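Long-range contacts in putative glycosyltransferase (GalT1) (Streptococcus parasanguinis FW213, PDB 5HEA), which probably transfers sugar units from nucleotide-activated donors, this chain being the C-terminal part of the longer protein, with a family 2 (GT-A) glycosyltransferase domain: residues 4-12 and 27-35; 140-151 and 199-210. All coordinates share one frame; numbering follows the deposited sequence.

How the interactions relate
Both interactions reach the same mixed sheet, though they do not touch: their centres lie 22 Å apart and their nearest atoms about 9 Å. Interaction 1 (4-12 with 27-35) belongs to the first beta-alpha-beta unit, where strand 7-13 pairs in parallel with strand 35-41. Interaction 2 (140-151 with 199-210) is antiparallel and pairs strand 142-146 with strand 204-217. Helix 101-110 reaches both, with L102 against I7, I9 and Y32 and with H104 and A108 against I208. Along the chain they follow in series, interaction 1 closing before interaction 2 opens. Both are structural packing on the sheet, no ligand being bound at either; interaction 1 lies in the kind of unit that commonly binds nucleotide in GT-A enzymes.

Interaction 1 of 2, residues 4-12 and 27-35; sequences GELISIIVP and LLRQTYKNF
L27, in the last turn of helix 20-28, reaches strand 7-13 through CD1, 4.1 Å from V11 CG2 and 4.3 Å from I9 CG2; the side chains of L27 and V11 run past each other in opposite directions. Y32 has CG trans to its own N (chi1 -168°), and its ring receives I7 CD1 over one face, 3.9 Å from the centroid, a CH-pi contact displaced toward the rim. Its hydroxyl donates to E5 O (OH to O 2.5 Å), the acceptor sitting at the ring edge. N34, centre of an inverse gamma turn, grips the strand's entrance twice: ND2 donates to G4 O at 2.5 Å and 172°, while its backbone O accepts from I7 N at 3.1 Å. Both side-chain bonds are modelled unusually short; their exact lengths are doubtful. At F35 the parallel bridge to I7 begins, and I9 CD1 lies 3.9 Å from F35 CG. Loop 29-34 thus carries the chain from helix 20-28 into strand 35-41 of a beta-alpha-beta crossover. The chemistry implies mostly apolar packing of L27, Y32 and F35 against one side of the strand, closed at its N-terminal end by hydrogen bonds to G4, E5 and I7.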
loop_
_atom_site.group_PDB
_atom_site.type_symbol
_atom_site.label_atom_id
_atom_site.label_comp_id
_atom_site.label_asym_id
_atom_site.label_seq_id
_atom_site.Cartn_x
_atom_site.Cartn_y
_atom_site.Cartn_z
ATOM N N GLY A 4 45.113 24.698 -11.527
ATOM C CA GLY A 4 44.497 24.836 -10.218
ATOM C C GLY A 4 43.955 23.517 -9.692
ATOM O O GLY A 4 43.922 22.521 -10.420
ATOM N N GLU A 5 43.517 23.510 -8.434
ATOM C CA GLU A 5 43.018 22.289 -7.794
ATOM C C GLU A 5 41.664 21.856 -8.357
ATOM O O GLU A 5 40.950 22.648 -8.960
ATOM C CB GLU A 5 42.933 22.496 -6.289
ATOM C CG GLU A 5 44.250 22.952 -5.688
ATOM C CD GLU A 5 44.065 23.937 -4.550
ATOM O OE1 GLU A 5 44.519 23.629 -3.427
ATOM O OE2 GLU A 5 43.474 25.021 -4.778
ATOM N N LEU A 6 41.318 20.591 -8.165
ATOM C CA LEU A 6 40.153 20.023 -8.828
ATOM C C LEU A 6 38.844 20.528 -8.227
ATOM O O LEU A 6 38.632 20.469 -7.010
ATOM C CB LEU A 6 40.208 18.501 -8.783
ATOM C CG LEU A 6 39.026 17.759 -9.406
ATOM C CD1 LEU A 6 39.092 17.822 -10.932
ATOM C CD2 LEU A 6 39.008 16.318 -8.901
ATOM N N ILE A 7 37.980 21.049 -9.089
ATOM C CA ILE A 7 36.654 21.447 -8.667
ATOM C C ILE A 7 35.646 20.383 -9.106
ATOM O O ILE A 7 35.596 20.006 -10.275
ATOM C CB ILE A 7 36.268 22.822 -9.240
ATOM C CG1 ILE A 7 37.200 23.913 -8.697
ATOM C CG2 ILE A 7 34.816 23.159 -8.894
ATOM C CD1 ILE A 7 36.958 25.259 -9.341
ATOM N N SER A 8 34.843 19.894 -8.170
ATOM C CA SER A 8 33.770 18.965 -8.534
ATOM C C SER A 8 32.449 19.701 -8.774
ATOM O O SER A 8 31.927 20.361 -7.873
ATOM C CB SER A 8 33.578 17.901 -7.451
ATOM O OG SER A 8 34.725 17.083 -7.310
ATOM N N ILE A 9 31.909 19.564 -9.983
ATOM C CA ILE A 9 30.633 20.178 -10.361
ATOM C C ILE A 9 29.544 19.125 -10.378
ATOM O O ILE A 9 29.573 18.207 -11.204
ATOM C CB ILE A 9 30.691 20.776 -11.771
ATOM C CG1 ILE A 9 31.935 21.668 -11.920
ATOM C CG2 ILE A 9 29.392 21.535 -12.073
ATOM C CD1 ILE A 9 32.243 22.032 -13.374
ATOM N N ILE A 10 28.588 19.262 -9.465
ATOM C CA ILE A 10 27.520 18.288 -9.295
ATOM C C ILE A 10 26.278 18.724 -10.055
ATOM O O ILE A 10 25.726 19.799 -9.816
ATOM C CB ILE A 10 27.215 18.066 -7.794
ATOM C CG1 ILE A 10 28.432 17.419 -7.118
ATOM C CG2 ILE A 10 25.946 17.213 -7.612
ATOM C CD1 ILE A 10 28.421 17.497 -5.602
ATOM N N VAL A 11 25.853 17.885 -10.991
ATOM C CA VAL A 11 24.766 18.241 -11.888
ATOM C C VAL A 11 23.701 17.145 -11.872
ATOM O O VAL A 11 23.832 16.123 -12.544
ATOM C CB VAL A 11 25.292 18.472 -13.327
ATOM C CG1 VAL A 11 24.142 18.821 -14.288
ATOM C CG2 VAL A 11 26.354 19.571 -13.334
ATOM N N PRO A 12 22.646 17.343 -11.075
ATOM C CA PRO A 12 21.538 16.389 -11.067
ATOM C C PRO A 12 20.768 16.482 -12.378
ATOM O O PRO A 12 20.551 17.576 -12.904
ATOM C CB PRO A 12 20.660 16.878 -9.904
ATOM C CG PRO A 12 21.572 17.735 -9.078
ATOM C CD PRO A 12 22.478 18.389 -10.057
ATOM N N LEU A 27 29.419 24.428 -19.645
ATOM C CA LEU A 27 30.403 23.954 -18.666
ATOM C C LEU A 27 31.731 23.511 -19.278
ATOM O O LEU A 27 32.803 23.815 -18.752
ATOM C CB LEU A 27 29.834 22.794 -17.829
ATOM C CG LEU A 27 28.651 23.113 -16.916
ATOM C CD1 LEU A 27 28.142 21.839 -16.211
ATOM C CD2 LEU A 27 29.066 24.142 -15.899
ATOM N N LEU A 28 31.665 22.763 -20.371
ATOM C CA LEU A 28 32.881 22.332 -21.052
ATOM C C LEU A 28 33.695 23.507 -21.610
ATOM O O LEU A 28 34.903 23.385 -21.803
ATOM C CB LEU A 28 32.545 21.330 -22.153
ATOM C CG LEU A 28 31.984 20.001 -21.641
ATOM C CD1 LEU A 28 31.711 19.039 -22.800
ATOM C CD2 LEU A 28 32.940 19.378 -20.629
ATOM N N ARG A 29 33.038 24.642 -21.850
ATOM C CA ARG A 29 33.728 25.860 -22.281
ATOM C C ARG A 29 34.334 26.683 -21.140
ATOM O O ARG A 29 34.691 27.842 -21.350
ATOM C CB ARG A 29 32.775 26.771 -23.060
ATOM C CG ARG A 29 32.394 26.257 -24.441
ATOM C CD ARG A 29 31.611 27.313 -25.204
ATOM N NE ARG A 29 30.503 27.860 -24.419
ATOM C CZ ARG A 29 29.215 27.601 -24.651
ATOM N NH1 ARG A 29 28.865 26.807 -25.658
ATOM N NH2 ARG A 29 28.276 28.145 -23.885
ATOM N N GLN A 30 34.447 26.111 -19.943
ATOM C CA GLN A 30 34.985 26.869 -18.810
ATOM C C GLN A 30 36.458 27.202 -19.003
ATOM O O GLN A 30 37.243 26.347 -19.412
ATOM C CB GLN A 30 34.797 26.115 -17.490
ATOM C CG GLN A 30 33.389 26.175 -16.960
ATOM C CD GLN A 30 32.885 27.596 -16.851
ATOM O OE1 GLN A 30 33.387 28.387 -16.042
ATOM N NE2 GLN A 30 31.898 27.940 -17.673
ATOM N N THR A 31 36.824 28.444 -18.695
ATOM C CA THR A 31 38.223 28.870 -18.728
ATOM C C THR A 31 39.042 28.173 -17.641
ATOM O O THR A 31 40.252 27.986 -17.787
ATOM C CB THR A 31 38.354 30.405 -18.575
ATOM O OG1 THR A 31 37.781 30.816 -17.333
ATOM C CG2 THR A 31 37.624 31.111 -19.692
ATOM N N TYR A 32 38.383 27.809 -16.541
ATOM C CA TYR A 32 39.015 26.990 -15.513
ATOM C C TYR A 32 38.904 25.536 -15.944
ATOM O O TYR A 32 37.807 24.987 -16.035
ATOM C CB TYR A 32 38.335 27.192 -14.159
ATOM C CG TYR A 32 39.096 26.597 -12.988
ATOM C CD1 TYR A 32 38.960 25.256 -12.657
ATOM C CD2 TYR A 32 39.950 27.379 -12.222
ATOM C CE1 TYR A 32 39.648 24.708 -11.590
ATOM C CE2 TYR A 32 40.646 26.842 -11.153
ATOM C CZ TYR A 32 40.483 25.509 -10.840
ATOM O OH TYR A 32 41.161 24.971 -9.783
ATOM N N LYS A 33 40.042 24.911 -16.206
ATOM C CA LYS A 33 40.052 23.619 -16.886
ATOM C C LYS A 33 39.970 22.417 -15.948
ATOM O O LYS A 33 39.446 21.368 -16.322
ATOM C CB LYS A 33 41.304 23.496 -17.763
ATOM C CG LYS A 33 41.459 24.606 -18.796
ATOM C CD LYS A 33 40.365 24.528 -19.830
ATOM C CE LYS A 33 40.478 25.655 -20.839
ATOM N NZ LYS A 33 39.486 25.484 -21.943
ATOM N N ASN A 34 40.496 22.563 -14.738
ATOM C CA ASN A 34 40.637 21.409 -13.859
ATOM C C ASN A 34 39.376 21.093 -13.049
ATOM O O ASN A 34 39.312 21.336 -11.845
ATOM C CB ASN A 34 41.849 21.564 -12.936
ATOM C CG ASN A 34 42.211 20.266 -12.245
ATOM O OD1 ASN A 34 41.707 19.202 -12.611
ATOM N ND2 ASN A 34 43.075 20.341 -11.241
ATOM N N PHE A 35 38.371 20.556 -13.728
ATOM C CA PHE A 35 37.142 20.181 -13.054
ATOM C C PHE A 35 36.725 18.768 -13.423
ATOM O O PHE A 35 37.219 18.194 -14.393
ATOM C CB PHE A 35 36.005 21.158 -13.385
ATOM C CG PHE A 35 35.728 21.294 -14.862
ATOM C CD1 PHE A 35 35.013 20.323 -15.547
ATOM C CD2 PHE A 35 36.189 22.390 -15.561
ATOM C CE1 PHE A 35 34.769 20.445 -16.901
ATOM C CE2 PHE A 35 35.947 22.528 -16.912
ATOM C CZ PHE A 35 35.232 21.556 -17.587
#

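Interaction 2 of 2, residues 140-151 and 199-210; sequences YFCKNYTIAEWM and YLKASQITFINE
W150 presents its indole edge to the face of Y199: NE1 stands 3.1 Å above the centre of the phenol plane, and the planes of the five-membered ring and the phenol meet at 74°, an edge-to-face pair. The indole's own face carries I205, whose CD1 lies 3.7 Å from the centroid of the five-membered ring, while F207 CB comes to the indole edge. M151 CE reaches the edge of Y199, and the hydroxyl of that tyrosine bonds to T164 O. F141 takes N209 CB over one face and meets F207 obliquely. N144 and Q204 stack their amides, planes 18° apart. N144 OD1 accepts a hydrogen bond from T206 OG1 (2.7 Å), the donor tilted from the carbonyl plane; N144 CG lies trans to its carbonyl carbon (chi1 -72°), which puts the amide alongside T206. S114 binds both T206 OG1 and Q204 NE2. The backbone between the face of N144, Q204 and T206 and that of Y145, I205 and F207 pairs K143 with F207 and Y145 with I205 through two bonds each, such as Y145 N to I205 O at 2.8 Å, and N209 N adds one to F141 O. T146 and E149 close a capping box that starts helix 147-150. Antiparallel strand 142-146 thus extends the mixed sheet of this GT-A-type domain, beside strand 204-217, which also pairs in parallel with 116-125.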
loop_
_atom_site.group_PDB
_atom_site.type_symbol
_atom_site.label_atom_id
_atom_site.label_comp_id
_atom_site.label_asym_id
_atom_site.label_seq_id
_atom_site.Cartn_x
_atom_site.Cartn_y
_atom_site.Cartn_z
ATOM N N TYR A 140 28.580 46.024 -10.086
ATOM C CA TYR A 140 29.550 45.042 -9.611
ATOM C C TYR A 140 30.225 45.464 -8.310
ATOM O O TYR A 140 30.662 46.599 -8.155
ATOM C CB TYR A 140 30.629 44.751 -10.661
ATOM C CG TYR A 140 31.721 43.826 -10.150
ATOM C CD1 TYR A 140 31.554 42.454 -10.180
ATOM C CD2 TYR A 140 32.920 44.329 -9.639
ATOM C CE1 TYR A 140 32.540 41.598 -9.716
ATOM C CE2 TYR A 140 33.916 43.475 -9.166
ATOM C CZ TYR A 140 33.715 42.108 -9.211
ATOM O OH TYR A 140 34.678 41.231 -8.751
ATOM N N PHE A 141 30.288 44.534 -7.370
ATOM C CA PHE A 141 31.171 44.674 -6.230
ATOM C C PHE A 141 31.586 43.285 -5.764
ATOM O O PHE A 141 31.009 42.273 -6.168
ATOM C CB PHE A 141 30.532 45.482 -5.086
ATOM C CG PHE A 141 29.423 44.764 -4.368
ATOM C CD1 PHE A 141 29.692 43.972 -3.250
ATOM C CD2 PHE A 141 28.114 44.878 -4.798
ATOM C CE1 PHE A 141 28.669 43.299 -2.580
ATOM C CE2 PHE A 141 27.077 44.203 -4.129
ATOM C CZ PHE A 141 27.357 43.422 -3.023
ATOM N N CYS A 142 32.603 43.262 -4.922
ATOM C CA CYS A 142 33.079 42.052 -4.288
ATOM C C CYS A 142 33.316 42.455 -2.844
ATOM O O CYS A 142 33.631 43.613 -2.578
ATOM C CB CYS A 142 34.375 41.593 -4.956
ATOM S SG CYS A 142 35.065 40.076 -4.269
ATOM N N LYS A 143 33.146 41.526 -1.912
ATOM C CA LYS A 143 33.333 41.817 -0.489
ATOM C C LYS A 143 33.567 40.526 0.282
ATOM O O LYS A 143 32.999 39.482 -0.062
ATOM C CB LYS A 143 32.097 42.527 0.078
ATOM C CG LYS A 143 32.325 43.185 1.431
ATOM C CD LYS A 143 31.064 43.877 1.922
ATOM C CE LYS A 143 31.304 44.603 3.245
ATOM N NZ LYS A 143 31.694 43.677 4.354
ATOM N N ASN A 144 34.416 40.599 1.304
ATOM C CA ASN A 144 34.605 39.506 2.246
ATOM C C ASN A 144 33.667 39.710 3.420
ATOM O O ASN A 144 33.528 40.825 3.902
ATOM C CB ASN A 144 36.053 39.471 2.753
ATOM C CG ASN A 144 37.026 39.002 1.698
ATOM O OD1 ASN A 144 36.639 38.334 0.742
ATOM N ND2 ASN A 144 38.297 39.352 1.860
ATOM N N TYR A 145 33.014 38.639 3.868
ATOM C CA TYR A 145 32.081 38.731 4.991
ATOM C C TYR A 145 32.447 37.772 6.110
ATOM O O TYR A 145 32.894 36.651 5.858
ATOM C CB TYR A 145 30.651 38.387 4.555
ATOM C CG TYR A 145 30.035 39.336 3.560
ATOM C CD1 TYR A 145 29.272 40.420 3.985
ATOM C CD2 TYR A 145 30.194 39.140 2.192
ATOM C CE1 TYR A 145 28.697 41.287 3.073
ATOM C CE2 TYR A 145 29.621 40.003 1.276
ATOM C CZ TYR A 145 28.874 41.073 1.722
ATOM O OH TYR A 145 28.309 41.937 0.811
ATOM N N THR A 146 32.220 38.204 7.349
ATOM C CA THR A 146 32.181 37.272 8.459
ATOM C C THR A 146 30.858 36.538 8.336
ATOM O O THR A 146 29.952 36.989 7.625
ATOM C CB THR A 146 32.183 37.989 9.822
ATOM O OG1 THR A 146 30.956 38.718 9.960
ATOM C CG2 THR A 146 33.369 38.951 9.947
ATOM N N ILE A 147 30.714 35.426 9.047
ATOM C CA ILE A 147 29.460 34.681 8.962
ATOM C C ILE A 147 28.303 35.518 9.513
ATOM O O ILE A 147 27.226 35.536 8.935
ATOM C CB ILE A 147 29.536 33.318 9.666
ATOM C CG1 ILE A 147 30.767 32.552 9.180
ATOM C CG2 ILE A 147 28.253 32.518 9.430
ATOM C CD1 ILE A 147 30.948 32.562 7.657
ATOM N N ALA A 148 28.546 36.237 10.606
ATOM C CA ALA A 148 27.525 37.117 11.191
ATOM C C ALA A 148 27.032 38.189 10.214
ATOM O O ALA A 148 25.823 38.409 10.074
ATOM C CB ALA A 148 28.040 37.751 12.475
ATOM N N GLU A 149 27.969 38.843 9.528
ATOM C CA GLU A 149 27.636 39.797 8.465
ATOM C C GLU A 149 26.908 39.119 7.317
ATOM O O GLU A 149 25.955 39.665 6.742
ATOM C CB GLU A 149 28.906 40.450 7.909
ATOM C CG GLU A 149 29.626 41.353 8.883
ATOM C CD GLU A 149 30.947 41.874 8.324
ATOM O OE1 GLU A 149 31.553 41.186 7.473
ATOM O OE2 GLU A 149 31.380 42.970 8.740
ATOM N N TRP A 150 27.385 37.934 6.958
ATOM C CA TRP A 150 26.775 37.180 5.875
ATOM C C TRP A 150 25.305 36.839 6.186
ATOM O O TRP A 150 24.423 37.028 5.342
ATOM C CB TRP A 150 27.574 35.906 5.598
ATOM C CG TRP A 150 27.032 35.147 4.456
ATOM C CD1 TRP A 150 26.334 33.971 4.507
ATOM C CD2 TRP A 150 27.092 35.519 3.077
ATOM N NE1 TRP A 150 25.980 33.579 3.240
ATOM C CE2 TRP A 150 26.427 34.511 2.343
ATOM C CE3 TRP A 150 27.656 36.596 2.387
ATOM C CZ2 TRP A 150 26.313 34.549 0.951
ATOM C CZ3 TRP A 150 27.536 36.636 1.009
ATOM C CH2 TRP A 150 26.869 35.618 0.305
ATOM N N MET A 151 25.052 36.373 7.408
ATOM C CA MET A 151 23.711 35.953 7.824
ATOM C C MET A 151 22.763 37.120 8.107
ATOM O O MET A 151 21.806 36.967 8.867
ATOM C CB MET A 151 23.792 35.086 9.086
ATOM C CG MET A 151 24.587 33.787 8.942
ATOM S SD MET A 151 23.894 32.622 7.748
ATOM C CE MET A 151 24.977 31.238 7.998
ATOM N N TYR A 199 27.397 27.473 5.191
ATOM C CA TYR A 199 27.854 28.807 5.608
ATOM C C TYR A 199 28.315 28.804 7.079
ATOM O O TYR A 199 29.360 29.375 7.442
ATOM C CB TYR A 199 26.723 29.824 5.475
ATOM C CG TYR A 199 26.216 30.120 4.088
ATOM C CD1 TYR A 199 27.046 30.053 2.981
ATOM C CD2 TYR A 199 24.889 30.508 3.896
ATOM C CE1 TYR A 199 26.560 30.342 1.711
ATOM C CE2 TYR A 199 24.393 30.791 2.633
ATOM C CZ TYR A 199 25.231 30.707 1.553
ATOM O OH TYR A 199 24.748 31.008 0.314
ATOM N N LEU A 200 27.535 28.154 7.934
ATOM C CA LEU A 200 27.855 28.123 9.369
ATOM C C LEU A 200 29.163 27.371 9.660
ATOM O O LEU A 200 29.752 27.537 10.724
ATOM C CB LEU A 200 26.688 27.535 10.176
ATOM C CG LEU A 200 25.395 28.351 10.190
ATOM C CD1 LEU A 200 24.240 27.533 10.774
ATOM C CD2 LEU A 200 25.591 29.662 10.968
ATOM N N LYS A 201 29.621 26.556 8.709
ATOM C CA LYS A 201 30.892 25.849 8.854
ATOM C C LYS A 201 32.064 26.754 8.484
ATOM O O LYS A 201 33.197 26.489 8.877
ATOM C CB LYS A 201 30.927 24.601 7.963
ATOM C CG LYS A 201 30.027 23.450 8.404
ATOM C CD LYS A 201 30.657 22.662 9.530
ATOM C CE LYS A 201 30.178 21.213 9.524
ATOM N NZ LYS A 201 30.843 20.364 8.494
ATOM N N ALA A 202 31.795 27.821 7.737
ATOM C CA ALA A 202 32.871 28.659 7.194
ATOM C C ALA A 202 33.363 29.722 8.176
ATOM O O ALA A 202 32.686 30.022 9.160
ATOM C CB ALA A 202 32.430 29.306 5.879
ATOM N N SER A 203 34.546 30.282 7.904
ATOM C CA SER A 203 35.093 31.395 8.689
ATOM C C SER A 203 34.859 32.716 7.967
ATOM O O SER A 203 34.591 33.738 8.593
ATOM C CB SER A 203 36.601 31.220 8.924
ATOM O OG SER A 203 36.868 30.160 9.826
ATOM N N GLN A 204 34.967 32.681 6.640
ATOM C CA GLN A 204 34.782 33.864 5.814
ATOM C C GLN A 204 34.197 33.477 4.464
ATOM O O GLN A 204 34.539 32.440 3.890
ATOM C CB GLN A 204 36.110 34.592 5.596
ATOM C CG GLN A 204 36.010 35.799 4.660
ATOM C CD GLN A 204 37.333 36.531 4.517
ATOM O OE1 GLN A 204 37.694 37.360 5.357
ATOM N NE2 GLN A 204 38.067 36.219 3.456
ATOM N N ILE A 205 33.315 34.327 3.959
ATOM C CA ILE A 205 32.673 34.093 2.684
ATOM C C ILE A 205 32.929 35.293 1.778
ATOM O O ILE A 205 32.852 36.431 2.228
ATOM C CB ILE A 205 31.171 33.891 2.896
ATOM C CG1 ILE A 205 30.953 32.690 3.840
ATOM C CG2 ILE A 205 30.461 33.747 1.555
ATOM C CD1 ILE A 205 29.497 32.400 4.177
ATOM N N THR A 206 33.256 35.036 0.511
ATOM C CA THR A 206 33.455 36.115 -0.451
ATOM C C THR A 206 32.302 36.150 -1.452
ATOM O O THR A 206 31.980 35.138 -2.078
ATOM C CB THR A 206 34.786 35.967 -1.205
ATOM O OG1 THR A 206 35.871 36.003 -0.267
ATOM C CG2 THR A 206 34.958 37.102 -2.220
ATOM N N PHE A 207 31.673 37.315 -1.587
ATOM C CA PHE A 207 30.589 37.493 -2.547
ATOM C C PHE A 207 31.056 38.317 -3.735
ATOM O O PHE A 207 31.668 39.377 -3.551
ATOM C CB PHE A 207 29.388 38.185 -1.885
ATOM C CG PHE A 207 28.222 38.397 -2.820
ATOM C CD1 PHE A 207 27.471 37.319 -3.265
ATOM C CD2 PHE A 207 27.876 39.664 -3.247
ATOM C CE1 PHE A 207 26.407 37.504 -4.115
ATOM C CE2 PHE A 207 26.812 39.859 -4.114
ATOM C CZ PHE A 207 26.076 38.779 -4.543
ATOM N N ILE A 208 30.781 37.840 -4.952
ATOM C CA ILE A 208 30.989 38.673 -6.143
ATOM C C ILE A 208 29.654 38.976 -6.813
ATOM O O ILE A 208 28.934 38.056 -7.227
ATOM C CB ILE A 208 31.990 38.058 -7.167
ATOM C CG1 ILE A 208 31.800 36.558 -7.290
ATOM C CG2 ILE A 208 33.426 38.321 -6.743
ATOM C CD1 ILE A 208 32.746 35.901 -8.269
ATOM N N ASN A 209 29.317 40.262 -6.900
ATOM C CA ASN A 209 28.042 40.675 -7.470
ATOM C C ASN A 209 28.076 40.730 -8.988
ATOM O O ASN A 209 27.976 41.801 -9.586
ATOM C CB ASN A 209 27.567 42.021 -6.919
ATOM C CG ASN A 209 26.071 42.228 -7.123
ATOM O OD1 ASN A 209 25.297 41.279 -7.004
ATOM N ND2 ASN A 209 25.663 43.454 -7.461
ATOM N N GLU A 210 28.226 39.564 -9.601
ATOM C CA GLU A 210 28.144 39.440 -11.049
ATOM C C GLU A 210 27.151 38.324 -11.373
ATOM O O GLU A 210 27.126 37.286 -10.701
ATOM C CB GLU A 210 29.521 39.131 -11.646
ATOM C CG GLU A 210 30.179 37.877 -11.083
ATOM C CD GLU A 210 31.546 37.597 -11.704
ATOM O OE1 GLU A 210 32.427 38.484 -11.633
ATOM O OE2 GLU A 210 31.737 36.487 -12.259
HETATM O O HOH W 1 34.986 38.503 -10.072
HETATM O O HOH W 2 33.149 34.587 10.668
#